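Local coordinates for peptide amidase (Stenotrophomonas maltophilia, PDB 1M22), which probably hydrolyses amide bonds as a peptide amidase of the amidase signature family, using a serine nucleophile within an active site that also contains a lysine and a second serine, at residues A194-V199 / P416-A421; R229-A234 / M476-E481; A236-I241 / Y260-R265; P445-P450 / K472-A477. All blocks are in the same frame, centred on the assembly; numbering follows the deposited sequence.

Interaction 1: A194-V199 / P416-A421; sequences AAINGV and PTTGVA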
loop_
_atom_site.group_PDB
_atom_site.type_symbol
_atom_site.label_atom_id
_atom_site.label_comp_id
_atom_site.label_asym_id
_atom_site.label_seq_id
_atom_site.Cartn_x
_atom_site.Cartn_y
_atom_site.Cartn_z
ATOM N N ALA A 194 1.511 0.915 -6.498
ATOM C CA ALA A 194 2.172 2.205 -6.374
ATOM C C ALA A 194 3.063 2.422 -7.605
ATOM O O ALA A 194 3.006 3.473 -8.246
ATOM C CB ALA A 194 3.001 2.259 -5.094
ATOM N N ALA A 195 3.869 1.423 -7.951
ATOM C CA ALA A 195 4.754 1.541 -9.106
ATOM C C ALA A 195 3.972 1.691 -10.411
ATOM O O ALA A 195 4.313 2.519 -11.260
ATOM C CB ALA A 195 5.673 0.322 -9.188
ATOM N N ILE A 196 2.929 0.879 -10.560
ATOM C CA ILE A 196 2.089 0.873 -11.756
ATOM C C ILE A 196 1.399 2.217 -11.997
ATOM O O ILE A 196 1.136 2.593 -13.148
ATOM C CB ILE A 196 1.046 -0.273 -11.639
ATOM C CG1 ILE A 196 1.743 -1.623 -11.847
ATOM C CG2 ILE A 196 -0.107 -0.074 -12.629
ATOM C CD1 ILE A 196 2.155 -1.900 -13.278
ATOM N N ASN A 197 1.126 2.944 -10.919
ATOM C CA ASN A 197 0.467 4.243 -11.013
ATOM C C ASN A 197 1.392 5.432 -10.732
ATOM O O ASN A 197 0.929 6.533 -10.434
ATOM C CB ASN A 197 -0.757 4.266 -10.092
ATOM C CG ASN A 197 -1.835 3.290 -10.536
ATOM O OD1 ASN A 197 -2.546 3.536 -11.516
ATOM N ND2 ASN A 197 -1.953 2.171 -9.832
ATOM N N GLY A 198 2.700 5.200 -10.816
ATOM C CA GLY A 198 3.668 6.271 -10.644
ATOM C C GLY A 198 3.748 7.024 -9.334
ATOM O O GLY A 198 4.007 8.233 -9.329
ATOM N N VAL A 199 3.553 6.323 -8.222
ATOM C CA VAL A 199 3.628 6.956 -6.912
ATOM C C VAL A 199 4.511 6.152 -5.971
ATOM O O VAL A 199 4.983 5.063 -6.314
ATOM C CB VAL A 199 2.222 7.129 -6.267
ATOM C CG1 VAL A 199 1.361 8.036 -7.136
ATOM C CG2 VAL A 199 1.552 5.777 -6.078
ATOM N N PRO A 416 13.803 -3.223 -10.405
ATOM C CA PRO A 416 12.601 -2.566 -10.923
ATOM C C PRO A 416 11.492 -3.238 -10.109
ATOM O O PRO A 416 11.588 -4.428 -9.807
ATOM C CB PRO A 416 12.563 -3.008 -12.384
ATOM C CG PRO A 416 14.004 -3.265 -12.711
ATOM C CD PRO A 416 14.515 -3.952 -11.467
ATOM N N THR A 417 10.453 -2.499 -9.743
ATOM C CA THR A 417 9.376 -3.078 -8.948
ATOM C C THR A 417 8.579 -4.131 -9.712
ATOM O O THR A 417 8.323 -5.228 -9.208
ATOM C CB THR A 417 8.430 -1.975 -8.453
ATOM O OG1 THR A 417 9.202 -0.982 -7.767
ATOM C CG2 THR A 417 7.378 -2.544 -7.504
ATOM N N THR A 418 8.193 -3.789 -10.934
ATOM C CA THR A 418 7.415 -4.685 -11.777
ATOM C C THR A 418 7.436 -4.121 -13.195
ATOM O O THR A 418 8.219 -3.220 -13.491
ATOM C CB THR A 418 5.956 -4.792 -11.251
ATOM O OG1 THR A 418 5.228 -5.748 -12.031
ATOM C CG2 THR A 418 5.249 -3.437 -11.314
ATOM N N GLY A 419 6.597 -4.663 -14.073
ATOM C CA GLY A 419 6.534 -4.164 -15.438
ATOM C C GLY A 419 5.530 -3.029 -15.501
ATOM O O GLY A 419 5.235 -2.405 -14.480
ATOM N N VAL A 420 4.998 -2.748 -16.687
ATOM C CA VAL A 420 4.023 -1.671 -16.824
ATOM C C VAL A 420 2.594 -2.191 -16.860
ATOM O O VAL A 420 2.354 -3.387 -17.014
ATOM C CB VAL A 420 4.271 -0.837 -18.097
ATOM C CG1 VAL A 420 5.639 -0.184 -18.025
ATOM C CG2 VAL A 420 4.154 -1.717 -19.332
ATOM N N ALA A 421 1.647 -1.273 -16.705
ATOM C CA ALA A 421 0.233 -1.616 -16.717
ATOM C C ALA A 421 -0.153 -2.329 -18.010
ATOM O O ALA A 421 0.376 -2.033 -19.083
ATOM C CB ALA A 421 -0.605 -0.358 -16.543
HETATM O O HOH W 1 2.447 1.306 -15.406
#
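I196 and A195, at the end of helix 191-196, make the apolar part of this contact with the loop that follows strand 412-416. The CB of A195 lies against T417, 3.7 Å from both its CB and its CG2. I196 reaches further. Its CG1 stands anti to the carbonyl carbon (chi1 -73°), which carries CD1 over to the loop backbone at G419-A421, while CG2 diverges toward A421 CB at 4.0 Å. The CD1 methyl sits 3.3 Å from G419 O and 3.5 Å from A421 N, a close fit of a methyl against peptide atoms. T418 meets I196 at about a right angle, its CG2 lying 4.0 Å from I196 CD1.

No direct hydrogen bond joins the two segments; a single water does so instead. It donates to I196 O at 2.9 Å and accepts from A421 N at 3.0 Å, so a carbonyl at the helix end and a loop N-H are satisfied together in a buried place. I196 O also receives N154 ND2. The hydroxyls of the threonines are engaged elsewhere, T417 OG1 with T448 OG1 of strand 446-454 and T418 OG1 with E434. The contact lies in the wider surroundings of the nucleophile S189, without touching it.

Where helix 191-196 ends, V199 N bonds back to A194 O at 2.9 Å and G198 N to A195 O, with G198 at positive phi. These bonds define a Schellman motif that closes the helix just before strand 200-203 of the central sheet in the amidase fold.

Interaction 2: R229-A234 / M476-E481; sequences RSVADA and MAYAYE
V231 spreads its two methyls over the helix surface formed by A477, Y478 and E481. CG1, anti to the backbone N (chi1 175°), rests 4.0 Å from Y478 CB, and the two side chains pass at a slant. CG2 turns the other way and packs 4.2 Å from A477 CB, while also lying alongside the carboxylate of E481. The Y478 ring presents its edge to this group, with V231 CB near the ring plane.

The polar half belongs to E481, whose extended side chain runs past V231 in the opposite direction and brings its carboxylate to the start of helix 231-241. OE2 accepts from V231 N at 2.9 Å with an N-H...O angle of 158°; the N-H arrives on the syn side, 26° out of the carboxylate plane. One water donates to OE2 and to R229 O. Another donates to OE1 at 2.6 Å and accepts from A232 N, so both carboxylate oxygens serve the first turn. An acid placed here should be favoured by the helix dipole and probably stays ionised.

S230 is the N-cap: its OG accepts from D233 N at 3.2 Å and is also hydrogen-bonded to D12. The cap and E481 thus serve different N-H groups of the opening turn.

Strand 446-454 runs beneath the pair, with V449 touching V231, while L266 from a loop meets A232 and Y478. Helices 231-241 and 470-484 therefore lie beside one another over the central sheet, joined at the N-terminal end of the former.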
loop_
_atom_site.group_PDB
_atom_site.type_symbol
_atom_site.label_atom_id
_atom_site.label_comp_id
_atom_site.label_asym_id
_atom_site.label_seq_id
_atom_site.Cartn_x
_atom_site.Cartn_y
_atom_site.Cartn_z
ATOM N N ARG A 229 2.691 10.713 -3.299
ATOM C CA ARG A 229 3.398 11.113 -4.504
ATOM C C ARG A 229 4.883 11.332 -4.244
ATOM O O ARG A 229 5.684 11.338 -5.181
ATOM C CB ARG A 229 2.771 12.382 -5.082
ATOM C CG ARG A 229 1.374 12.166 -5.651
ATOM C CD ARG A 229 0.734 13.488 -6.048
ATOM N NE ARG A 229 0.552 14.362 -4.893
ATOM C CZ ARG A 229 -0.454 14.268 -4.029
ATOM N NH1 ARG A 229 -1.393 13.342 -4.185
ATOM N NH2 ARG A 229 -0.510 15.093 -2.992
ATOM N N SER A 230 5.250 11.494 -2.975
ATOM C CA SER A 230 6.644 11.729 -2.611
ATOM C C SER A 230 7.052 10.936 -1.379
ATOM O O SER A 230 6.213 10.542 -0.569
ATOM C CB SER A 230 6.870 13.215 -2.327
ATOM O OG SER A 230 6.225 13.591 -1.119
ATOM N N VAL A 231 8.355 10.716 -1.243
ATOM C CA VAL A 231 8.889 9.996 -0.098
ATOM C C VAL A 231 8.638 10.783 1.188
ATOM O O VAL A 231 8.337 10.194 2.222
ATOM C CB VAL A 231 10.403 9.729 -0.276
ATOM C CG1 VAL A 231 10.976 9.081 0.984
ATOM C CG2 VAL A 231 10.633 8.827 -1.487
ATOM N N ALA A 232 8.750 12.107 1.124
ATOM C CA ALA A 232 8.515 12.933 2.306
ATOM C C ALA A 232 7.086 12.752 2.822
ATOM O O ALA A 232 6.859 12.668 4.027
ATOM C CB ALA A 232 8.772 14.399 1.975
ATOM N N ASP A 233 6.121 12.700 1.907
ATOM C CA ASP A 233 4.726 12.511 2.295
ATOM C C ASP A 233 4.536 11.130 2.924
ATOM O O ASP A 233 3.831 10.982 3.924
ATOM C CB ASP A 233 3.804 12.651 1.078
ATOM C CG ASP A 233 3.622 14.092 0.636
ATOM O OD1 ASP A 233 4.278 14.990 1.211
ATOM O OD2 ASP A 233 2.815 14.324 -0.292
ATOM N N ALA A 234 5.159 10.114 2.335
ATOM C CA ALA A 234 5.044 8.763 2.873
ATOM C C ALA A 234 5.632 8.698 4.280
ATOM O O ALA A 234 5.082 8.030 5.161
ATOM C CB ALA A 234 5.758 7.772 1.965
ATOM N N MET A 476 17.694 6.525 1.862
ATOM C CA MET A 476 18.172 6.151 0.540
ATOM C C MET A 476 17.182 6.481 -0.568
ATOM O O MET A 476 17.561 7.024 -1.611
ATOM C CB MET A 476 18.525 4.662 0.533
ATOM C CG MET A 476 19.703 4.345 1.453
ATOM S SD MET A 476 20.177 2.608 1.531
ATOM C CE MET A 476 20.929 2.411 0.021
ATOM N N ALA A 477 15.913 6.163 -0.339
ATOM C CA ALA A 477 14.868 6.430 -1.318
ATOM C C ALA A 477 14.705 7.932 -1.542
ATOM O O ALA A 477 14.532 8.385 -2.671
ATOM C CB ALA A 477 13.553 5.817 -0.852
ATOM N N TYR A 478 14.761 8.706 -0.464
ATOM C CA TYR A 478 14.630 10.152 -0.572
ATOM C C TYR A 478 15.798 10.737 -1.366
ATOM O O TYR A 478 15.605 11.572 -2.248
ATOM C CB TYR A 478 14.592 10.784 0.819
ATOM C CG TYR A 478 14.447 12.286 0.805
ATOM C CD1 TYR A 478 13.227 12.888 0.494
ATOM C CD2 TYR A 478 15.532 13.113 1.099
ATOM C CE1 TYR A 478 13.090 14.274 0.478
ATOM C CE2 TYR A 478 15.406 14.501 1.085
ATOM C CZ TYR A 478 14.183 15.073 0.775
ATOM O OH TYR A 478 14.041 16.444 0.762
ATOM N N ALA A 479 17.012 10.297 -1.049
ATOM C CA ALA A 479 18.198 10.790 -1.747
ATOM C C ALA A 479 18.103 10.494 -3.242
ATOM O O ALA A 479 18.484 11.317 -4.074
ATOM C CB ALA A 479 19.450 10.153 -1.159
ATOM N N TYR A 480 17.603 9.312 -3.585
ATOM C CA TYR A 480 17.449 8.941 -4.987
ATOM C C TYR A 480 16.387 9.819 -5.648
ATOM O O TYR A 480 16.590 10.359 -6.737
ATOM C CB TYR A 480 17.031 7.473 -5.117
ATOM C CG TYR A 480 16.544 7.131 -6.507
ATOM C CD1 TYR A 480 17.437 6.993 -7.568
ATOM C CD2 TYR A 480 15.180 7.040 -6.779
ATOM C CE1 TYR A 480 16.982 6.784 -8.870
ATOM C CE2 TYR A 480 14.716 6.833 -8.073
ATOM C CZ TYR A 480 15.618 6.708 -9.111
ATOM O OH TYR A 480 15.149 6.542 -10.394
ATOM N N GLU A 481 15.251 9.954 -4.976
ATOM C CA GLU A 481 14.141 10.743 -5.483
ATOM C C GLU A 481 14.509 12.201 -5.727
ATOM O O GLU A 481 14.136 12.786 -6.747
ATOM C CB GLU A 481 12.983 10.675 -4.491
ATOM C CG GLU A 481 11.775 11.494 -4.888
ATOM C CD GLU A 481 10.879 11.788 -3.702
ATOM O OE1 GLU A 481 11.376 12.384 -2.724
ATOM O OE2 GLU A 481 9.688 11.423 -3.746
HETATM O O HOH W 2 8.341 10.524 -5.937
HETATM O O HOH W 3 10.003 13.600 -0.939
#

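Interaction 3: A236-I241 / Y260-R265; sequences AVLTAI and YDYTAR
A236 meets T263 first, its CA lying 3.9 Å from T263 CG2. Two residues on, L238 supplies the main apolar contact. With CG anti to the backbone N (chi1 -169°), its CD2 methyl is carried over the Y262 ring, 3.7 Å from the ring centroid and only 4° off the normal, a nearly centred CH-pi contact. Y260 CD2 lies over the opposite face of that ring, displaced toward its rim, so the tyrosine is held between a leucine methyl and the edge of another aromatic residue.

T239 follows with a polar contact. Its OG1 accepts from Y262 N at 3.0 Å, bent to 142°, and the same hydroxyl is bonded to A235 O one turn back in the helix. Its CG2 methyl packs 3.6 Å from Y260 O. Threonine and tyrosine side chains run past one another in opposite directions, with T239 OG1 near the plane of the ring at its edge.

The loop is braced from within. D261 OD1 takes T263 N from above the carboxylate plane and T263 OG1, at 2.6 Å, on its syn side, while R265 NH1 reaches Y260 OH. R265 NE ties the loop outward, by a salt bridge to E475 of helix 470-484, whose P471 and I474 touch Y262. The bond from T263 N to D261 OD1 makes an Asx turn, which here leads into the 3-10 segment 262-265 packed against the end of helix 231-241.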
loop_
_atom_site.group_PDB
_atom_site.type_symbol
_atom_site.label_atom_id
_atom_site.label_comp_id
_atom_site.label_asym_id
_atom_site.label_seq_id
_atom_site.Cartn_x
_atom_site.Cartn_y
_atom_site.Cartn_z
ATOM N N ALA A 236 5.831 11.142 6.442
ATOM C CA ALA A 236 4.946 11.845 7.364
ATOM C C ALA A 236 3.817 10.919 7.808
ATOM O O ALA A 236 3.462 10.870 8.985
ATOM C CB ALA A 236 4.373 13.088 6.697
ATOM N N VAL A 237 3.253 10.176 6.862
ATOM C CA VAL A 237 2.177 9.256 7.195
ATOM C C VAL A 237 2.668 8.123 8.095
ATOM O O VAL A 237 2.004 7.770 9.073
ATOM C CB VAL A 237 1.538 8.669 5.917
ATOM C CG1 VAL A 237 0.523 7.602 6.285
ATOM C CG2 VAL A 237 0.852 9.776 5.129
ATOM N N LEU A 238 3.834 7.561 7.784
ATOM C CA LEU A 238 4.376 6.470 8.590
ATOM C C LEU A 238 4.585 6.930 10.030
ATOM O O LEU A 238 4.319 6.190 10.976
ATOM C CB LEU A 238 5.703 5.966 8.008
ATOM C CG LEU A 238 6.223 4.657 8.622
ATOM C CD1 LEU A 238 5.268 3.519 8.275
ATOM C CD2 LEU A 238 7.615 4.349 8.101
ATOM N N THR A 239 5.052 8.163 10.195
ATOM C CA THR A 239 5.289 8.715 11.521
ATOM C C THR A 239 4.006 8.715 12.354
ATOM O O THR A 239 4.034 8.465 13.558
ATOM C CB THR A 239 5.831 10.159 11.419
ATOM O OG1 THR A 239 7.096 10.148 10.741
ATOM C CG2 THR A 239 6.009 10.769 12.805
ATOM N N ALA A 240 2.880 8.981 11.705
ATOM C CA ALA A 240 1.603 9.026 12.403
ATOM C C ALA A 240 0.968 7.662 12.692
ATOM O O ALA A 240 0.330 7.489 13.731
ATOM C CB ALA A 240 0.619 9.894 11.617
ATOM N N ILE A 241 1.140 6.695 11.793
ATOM C CA ILE A 241 0.512 5.391 11.994
ATOM C C ILE A 241 1.334 4.342 12.736
ATOM O O ILE A 241 0.769 3.375 13.248
ATOM C CB ILE A 241 0.024 4.782 10.649
ATOM C CG1 ILE A 241 1.202 4.490 9.718
ATOM C CG2 ILE A 241 -0.965 5.737 9.983
ATOM C CD1 ILE A 241 0.792 3.821 8.406
ATOM N N TYR A 260 9.339 7.954 16.932
ATOM C CA TYR A 260 10.264 8.292 15.860
ATOM C C TYR A 260 9.683 9.134 14.732
ATOM O O TYR A 260 8.645 8.803 14.159
ATOM C CB TYR A 260 10.838 7.004 15.271
ATOM C CG TYR A 260 12.110 7.196 14.482
ATOM C CD1 TYR A 260 13.339 7.328 15.128
ATOM C CD2 TYR A 260 12.088 7.238 13.090
ATOM C CE1 TYR A 260 14.516 7.493 14.406
ATOM C CE2 TYR A 260 13.260 7.404 12.358
ATOM C CZ TYR A 260 14.470 7.529 13.021
ATOM O OH TYR A 260 15.631 7.674 12.300
ATOM N N ASP A 261 10.376 10.221 14.412
ATOM C CA ASP A 261 9.964 11.112 13.337
ATOM C C ASP A 261 10.716 10.689 12.077
ATOM O O ASP A 261 11.890 11.020 11.900
ATOM C CB ASP A 261 10.302 12.562 13.705
ATOM C CG ASP A 261 9.998 13.538 12.586
ATOM O OD1 ASP A 261 9.292 13.156 11.630
ATOM O OD2 ASP A 261 10.460 14.696 12.671
ATOM N N TYR A 262 10.039 9.952 11.202
ATOM C CA TYR A 262 10.676 9.485 9.981
ATOM C C TYR A 262 11.040 10.611 9.017
ATOM O O TYR A 262 11.862 10.414 8.127
ATOM C CB TYR A 262 9.788 8.447 9.285
ATOM C CG TYR A 262 9.677 7.149 10.054
ATOM C CD1 TYR A 262 10.688 6.183 9.988
ATOM C CD2 TYR A 262 8.579 6.899 10.875
ATOM C CE1 TYR A 262 10.603 5.001 10.725
ATOM C CE2 TYR A 262 8.489 5.727 11.617
ATOM C CZ TYR A 262 9.502 4.783 11.539
ATOM O OH TYR A 262 9.410 3.627 12.286
ATOM N N THR A 263 10.447 11.790 9.191
ATOM C CA THR A 263 10.784 12.899 8.299
ATOM C C THR A 263 12.195 13.411 8.589
ATOM O O THR A 263 12.777 14.137 7.785
ATOM C CB THR A 263 9.777 14.076 8.402
ATOM O OG1 THR A 263 9.889 14.714 9.680
ATOM C CG2 THR A 263 8.355 13.572 8.202
ATOM N N ALA A 264 12.745 13.023 9.737
ATOM C CA ALA A 264 14.103 13.415 10.098
ATOM C C ALA A 264 15.094 12.652 9.217
ATOM O O ALA A 264 16.260 13.030 9.103
ATOM C CB ALA A 264 14.371 13.107 11.570
ATOM N N ARG A 265 14.620 11.577 8.592
ATOM C CA ARG A 265 15.458 10.752 7.728
ATOM C C ARG A 265 15.434 11.199 6.267
ATOM O O ARG A 265 15.999 10.531 5.398
ATOM C CB ARG A 265 15.023 9.285 7.831
ATOM C CG ARG A 265 15.289 8.641 9.193
ATOM C CD ARG A 265 16.749 8.227 9.353
ATOM N NE ARG A 265 17.664 9.366 9.422
ATOM C CZ ARG A 265 17.724 10.217 10.441
ATOM N NH1 ARG A 265 16.924 10.066 11.487
ATOM N NH2 ARG A 265 18.592 11.220 10.416
#

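Interaction 4: P445-P450 / K472-A477; sequences PSLTVP and KLIEMA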
loop_
_atom_site.group_PDB
_atom_site.type_symbol
_atom_site.label_atom_id
_atom_site.label_comp_id
_atom_site.label_asym_id
_atom_site.label_seq_id
_atom_site.Cartn_x
_atom_site.Cartn_y
_atom_site.Cartn_z
ATOM N N PRO A 445 10.671 -4.605 5.346
ATOM C CA PRO A 445 10.243 -3.392 4.644
ATOM C C PRO A 445 10.664 -3.274 3.182
ATOM O O PRO A 445 11.748 -3.708 2.785
ATOM C CB PRO A 445 10.835 -2.278 5.503
ATOM C CG PRO A 445 12.143 -2.884 5.947
ATOM C CD PRO A 445 11.739 -4.305 6.321
ATOM N N SER A 446 9.777 -2.686 2.388
ATOM C CA SER A 446 10.031 -2.448 0.974
ATOM C C SER A 446 9.440 -1.083 0.638
ATOM O O SER A 446 8.492 -0.634 1.282
ATOM C CB SER A 446 9.417 -3.549 0.105
ATOM O OG SER A 446 8.016 -3.624 0.255
ATOM N N LEU A 447 10.004 -0.425 -0.368
ATOM C CA LEU A 447 9.575 0.917 -0.735
ATOM C C LEU A 447 9.852 1.150 -2.210
ATOM O O LEU A 447 10.978 0.946 -2.669
ATOM C CB LEU A 447 10.371 1.917 0.115
ATOM C CG LEU A 447 10.038 3.407 0.233
ATOM C CD1 LEU A 447 10.961 4.039 1.272
ATOM C CD2 LEU A 447 10.202 4.093 -1.108
ATOM N N THR A 448 8.833 1.567 -2.957
ATOM C CA THR A 448 9.018 1.838 -4.376
ATOM C C THR A 448 8.945 3.339 -4.641
ATOM O O THR A 448 8.120 4.042 -4.059
ATOM C CB THR A 448 7.965 1.089 -5.246
ATOM O OG1 THR A 448 8.227 1.343 -6.633
ATOM C CG2 THR A 448 6.552 1.537 -4.907
ATOM N N VAL A 449 9.834 3.814 -5.510
ATOM C CA VAL A 449 9.910 5.222 -5.899
ATOM C C VAL A 449 9.867 5.310 -7.424
ATOM O O VAL A 449 10.525 4.534 -8.112
ATOM C CB VAL A 449 11.239 5.875 -5.427
ATOM C CG1 VAL A 449 11.266 7.352 -5.814
ATOM C CG2 VAL A 449 11.401 5.707 -3.929
ATOM N N PRO A 450 9.087 6.253 -7.971
ATOM C CA PRO A 450 9.012 6.389 -9.429
ATOM C C PRO A 450 10.394 6.578 -10.054
ATOM O O PRO A 450 11.195 7.371 -9.558
ATOM C CB PRO A 450 8.140 7.625 -9.609
ATOM C CG PRO A 450 7.203 7.536 -8.445
ATOM C CD PRO A 450 8.133 7.160 -7.308
ATOM N N LYS A 472 16.606 3.802 7.336
ATOM C CA LYS A 472 17.641 3.748 6.309
ATOM C C LYS A 472 17.047 3.699 4.904
ATOM O O LYS A 472 17.546 4.353 3.986
ATOM C CB LYS A 472 18.538 2.525 6.529
ATOM C CG LYS A 472 19.686 2.414 5.537
ATOM C CD LYS A 472 20.407 1.076 5.646
ATOM C CE LYS A 472 21.071 0.892 7.000
ATOM N NZ LYS A 472 21.784 -0.416 7.079
ATOM N N LEU A 473 15.984 2.921 4.727
ATOM C CA LEU A 473 15.361 2.829 3.412
ATOM C C LEU A 473 14.811 4.178 2.978
ATOM O O LEU A 473 14.903 4.546 1.810
ATOM C CB LEU A 473 14.236 1.792 3.409
ATOM C CG LEU A 473 14.659 0.327 3.509
ATOM C CD1 LEU A 473 13.431 -0.562 3.360
ATOM C CD2 LEU A 473 15.679 0.000 2.424
ATOM N N ILE A 474 14.242 4.919 3.922
ATOM C CA ILE A 474 13.697 6.230 3.607
ATOM C C ILE A 474 14.811 7.200 3.214
ATOM O O ILE A 474 14.664 7.956 2.251
ATOM C CB ILE A 474 12.882 6.785 4.794
ATOM C CG1 ILE A 474 11.566 6.010 4.897
ATOM C CG2 ILE A 474 12.612 8.277 4.606
ATOM C CD1 ILE A 474 10.748 6.318 6.137
ATOM N N GLU A 475 15.925 7.175 3.944
ATOM C CA GLU A 475 17.056 8.049 3.631
ATOM C C GLU A 475 17.532 7.800 2.205
ATOM O O GLU A 475 17.772 8.735 1.440
ATOM C CB GLU A 475 18.256 7.782 4.546
ATOM C CG GLU A 475 18.034 7.913 6.031
ATOM C CD GLU A 475 19.328 7.709 6.804
ATOM O OE1 GLU A 475 20.072 6.753 6.480
ATOM O OE2 GLU A 475 19.600 8.497 7.733
ATOM N N MET A 476 17.694 6.525 1.862
ATOM C CA MET A 476 18.172 6.151 0.540
ATOM C C MET A 476 17.182 6.481 -0.568
ATOM O O MET A 476 17.561 7.024 -1.611
ATOM C CB MET A 476 18.525 4.662 0.533
ATOM C CG MET A 476 19.703 4.345 1.453
ATOM S SD MET A 476 20.177 2.608 1.531
ATOM C CE MET A 476 20.929 2.411 0.021
ATOM N N ALA A 477 15.913 6.163 -0.339
ATOM C CA ALA A 477 14.868 6.430 -1.318
ATOM C C ALA A 477 14.705 7.932 -1.542
ATOM O O ALA A 477 14.532 8.385 -2.671
ATOM C CB ALA A 477 13.553 5.817 -0.852
#
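L447 points from strand 446-454 of the mixed central sheet into helix 470-484, one of the helices layered on that sheet in the amidase fold. From CB, which is directed at the helix, the chain runs to CG, anti to the backbone N (chi1 -168°), and there it forks. CD1 lies against the helix backbone and one side chain, 4.0 Å from L473 O and 4.2 Å from I474 CG1, and also touches the A477 methyl. The other branch turns the same way, L447 CD2 lying 3.8 Å from A477 CB. One leucine thus spans a full turn of the helix.

V449, two residues on along the strand and on the same face, sends CG2 to A477 CB, so that this small residue is met by two alternate residues of the strand. The axes of the two short segments approach to 9.3 Å and run almost parallel, at 13°. S446 and T448 alternate to the other face, toward helix 191-196, whereas backbone bonds to strands 200-203 and 457-464 hold the strand in the sheet.

No hydrogen bond crosses this buried apolar interface. At the far end of the segment, L473 crosses P445, the residue just before the strand, at about a right angle, its CD1 meeting both the ring and the carbonyl of that proline: L473 CD1 is 3.7 Å from P445 CG and 3.6 Å from P445 O.

In the fold
Interactions 2 and 4 lie closest, their centres about 7 Å apart, and share M476 and A477 of helix 470-484. Interaction 3 adjoins interaction 2 along helix 231-241, with centres about 12 Å apart, and meets interaction 4 through the R265-E475 salt bridge. Interaction 1 lies across strand 446-454 from these, its centre about 14 Å from that of interaction 4 and about 24 Å from that of interaction 3. Along the chain, interaction 3 falls between the segments of both 1 and 2, whose segments alternate, whereas interaction 4 opens after interactions 1 and 3 close. Helices from distant parts of the sequence are thereby fastened to the two faces of one central sheet.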